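Local coordinates for putative exported protein (Bordetella parapertussis, PDB 3OCJ), which is of unknown function but probably is an S-adenosylmethionine-dependent methyltransferase, at residues F227-P232 with R269-T274. Sequence-based numbering, arbitrary orientation.
Sequences FLTPPP and RTHAQT
The Phe227 ring lies against the first turn of helix 271-280. Its CB is 4.0 Å from Thr274 OG1; from there chi1 of 54° sets CG between the backbone N and the carbonyl carbon, which sends the ring toward the helix start and leaves CG 3.5 Å from Thr274 OG1. Phe227 CD1 meets Arg269 O at 3.3 Å, close to the ring plane, and Phe227 CE1 is 3.7 Å from both Arg269 O and Thr270 O. Thr274 covers one face: OG1 is offset toward the rim, CG2 lies above Phe227 CD2 and CE2 (3.9 Å each), and CB stands 4.0 Å from the Phe227 ring centroid, nearly on the normal, a CH-pi contact. At the tip, Phe227 CZ is 3.9 Å from His271 CD2 and points at the imidazole face; the Phe227 and His271 planes, at 85°, make a T-shaped pair. His271 NE2 is hydrogen-bonded to Asp290 OD1.

The backbone supplies one direct bond, Arg269 N to Leu228 O (2.9 Å, 167°). Arg269 O also receives the CA-H of Thr229, and Pro230 CG rests on Thr270 CG2. Thr270 and Gln273 close a capping box: Thr270 OG1 accepts from Gln273 N, and Gln273 OE1 takes Thr270 N.

The loop leaving strand 221-226 of the Rossmann-like sheet is thus joined to this helix start by a single conventional hydrogen bond, with aromatic, CH-pi, CH...O and aliphatic contacts adding to it. Phe227 is the residue most buried by the other segment, so the join is largely nonpolar.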
loop_
_atom_site.group_PDB
_atom_site.type_symbol
_atom_site.label_atom_id
_atom_site.label_comp_id
_atom_site.label_asym_id
_atom_site.label_seq_id
_atom_site.Cartn_x
_atom_site.Cartn_y
_atom_site.Cartn_z
ATOM N N PHE A 227 -7.732 3.280 0.125
ATOM C CA PHE A 227 -8.157 2.465 1.252
ATOM C C PHE A 227 -8.596 1.105 0.756
ATOM O O PHE A 227 -9.158 0.996 -0.336
ATOM C CB PHE A 227 -9.300 3.156 2.027
ATOM C CG PHE A 227 -10.479 3.542 1.165
ATOM C CD1 PHE A 227 -11.648 2.810 1.204
ATOM C CD2 PHE A 227 -10.393 4.639 0.318
ATOM C CE1 PHE A 227 -12.731 3.178 0.422
ATOM C CE2 PHE A 227 -11.469 5.004 -0.476
ATOM C CZ PHE A 227 -12.631 4.266 -0.431
ATOM N N LEU A 228 -8.319 0.058 1.537
ATOM C CA LEU A 228 -8.874 -1.262 1.270
ATOM C C LEU A 228 -10.290 -1.362 1.817
ATOM O O LEU A 228 -10.577 -0.886 2.925
ATOM C CB LEU A 228 -8.009 -2.342 1.912
ATOM C CG LEU A 228 -6.656 -2.597 1.258
ATOM C CD1 LEU A 228 -5.764 -3.415 2.205
ATOM C CD2 LEU A 228 -6.821 -3.332 -0.064
ATOM N N THR A 229 -11.181 -1.969 1.030
ATOM C CA THR A 229 -12.602 -2.079 1.381
ATOM C C THR A 229 -12.939 -3.454 1.956
ATOM O O THR A 229 -12.243 -4.444 1.679
ATOM C CB THR A 229 -13.446 -1.896 0.126
ATOM O OG1 THR A 229 -12.974 -2.852 -0.831
ATOM C CG2 THR A 229 -13.280 -0.478 -0.429
ATOM N N PRO A 230 -14.008 -3.530 2.759
ATOM C CA PRO A 230 -14.418 -4.809 3.355
ATOM C C PRO A 230 -15.136 -5.682 2.337
ATOM O O PRO A 230 -15.884 -5.155 1.513
ATOM C CB PRO A 230 -15.390 -4.373 4.453
ATOM C CG PRO A 230 -16.021 -3.117 3.880
ATOM C CD PRO A 230 -14.837 -2.412 3.243
ATOM N N PRO A 231 -14.930 -7.005 2.407
ATOM C CA PRO A 231 -15.652 -7.924 1.520
ATOM C C PRO A 231 -17.090 -8.121 1.992
ATOM O O PRO A 231 -17.458 -7.682 3.092
ATOM C CB PRO A 231 -14.873 -9.230 1.680
ATOM C CG PRO A 231 -14.377 -9.165 3.107
ATOM C CD PRO A 231 -14.000 -7.708 3.308
ATOM N N PRO A 232 -17.910 -8.768 1.163
ATOM C CA PRO A 232 -19.322 -8.934 1.517
ATOM C C PRO A 232 -19.551 -9.669 2.844
ATOM O O PRO A 232 -20.485 -9.305 3.547
ATOM C CB PRO A 232 -19.886 -9.724 0.330
ATOM C CG PRO A 232 -19.012 -9.322 -0.817
ATOM C CD PRO A 232 -17.630 -9.194 -0.222
ATOM N N ARG A 269 -12.353 -0.399 5.210
ATOM C CA ARG A 269 -13.326 0.679 5.345
ATOM C C ARG A 269 -14.068 0.883 4.038
ATOM O O ARG A 269 -13.521 0.654 2.951
ATOM C CB ARG A 269 -12.625 1.983 5.741
ATOM C CG ARG A 269 -12.082 1.957 7.170
ATOM C CD ARG A 269 -11.541 3.320 7.644
ATOM N NE ARG A 269 -11.134 3.172 9.048
ATOM C CZ ARG A 269 -9.927 2.781 9.450
ATOM N NH1 ARG A 269 -8.940 2.604 8.575
ATOM N NH2 ARG A 269 -9.714 2.612 10.753
ATOM N N THR A 270 -15.330 1.288 4.146
ATOM C CA THR A 270 -16.134 1.545 2.960
ATOM C C THR A 270 -15.868 2.953 2.404
ATOM O O THR A 270 -15.215 3.793 3.049
ATOM C CB THR A 270 -17.620 1.451 3.285
ATOM O OG1 THR A 270 -17.946 2.465 4.240
ATOM C CG2 THR A 270 -17.984 0.073 3.849
ATOM N N HIS A 271 -16.403 3.211 1.212
ATOM C CA HIS A 271 -16.365 4.539 0.617
ATOM C C HIS A 271 -17.047 5.546 1.540
ATOM O O HIS A 271 -16.530 6.629 1.772
ATOM C CB HIS A 271 -17.100 4.548 -0.735
ATOM C CG HIS A 271 -16.382 3.827 -1.838
ATOM N ND1 HIS A 271 -16.393 2.457 -1.973
ATOM C CD2 HIS A 271 -15.670 4.306 -2.886
ATOM C CE1 HIS A 271 -15.702 2.121 -3.054
ATOM N NE2 HIS A 271 -15.248 3.226 -3.622
ATOM N N ALA A 272 -18.209 5.174 2.069
ATOM C CA ALA A 272 -18.943 6.080 2.944
ATOM C C ALA A 272 -18.174 6.380 4.226
ATOM O O ALA A 272 -18.162 7.520 4.691
ATOM C CB ALA A 272 -20.332 5.509 3.268
ATOM N N GLN A 273 -17.527 5.367 4.799
ATOM C CA GLN A 273 -16.737 5.592 6.008
ATOM C C GLN A 273 -15.577 6.539 5.703
ATOM O O GLN A 273 -15.319 7.479 6.450
ATOM C CB GLN A 273 -16.216 4.280 6.587
ATOM C CG GLN A 273 -17.303 3.432 7.240
ATOM C CD GLN A 273 -16.780 2.100 7.726
ATOM O OE1 GLN A 273 -16.061 1.403 7.018
ATOM N NE2 GLN A 273 -17.146 1.737 8.951
ATOM N N THR A 274 -14.878 6.284 4.599
ATOM C CA THR A 274 -13.752 7.121 4.209
ATOM C C THR A 274 -14.219 8.552 3.929
ATOM O O THR A 274 -13.558 9.515 4.335
ATOM C CB THR A 274 -13.026 6.503 3.003
ATOM O OG1 THR A 274 -12.440 5.263 3.426
ATOM C CG2 THR A 274 -11.928 7.434 2.478
#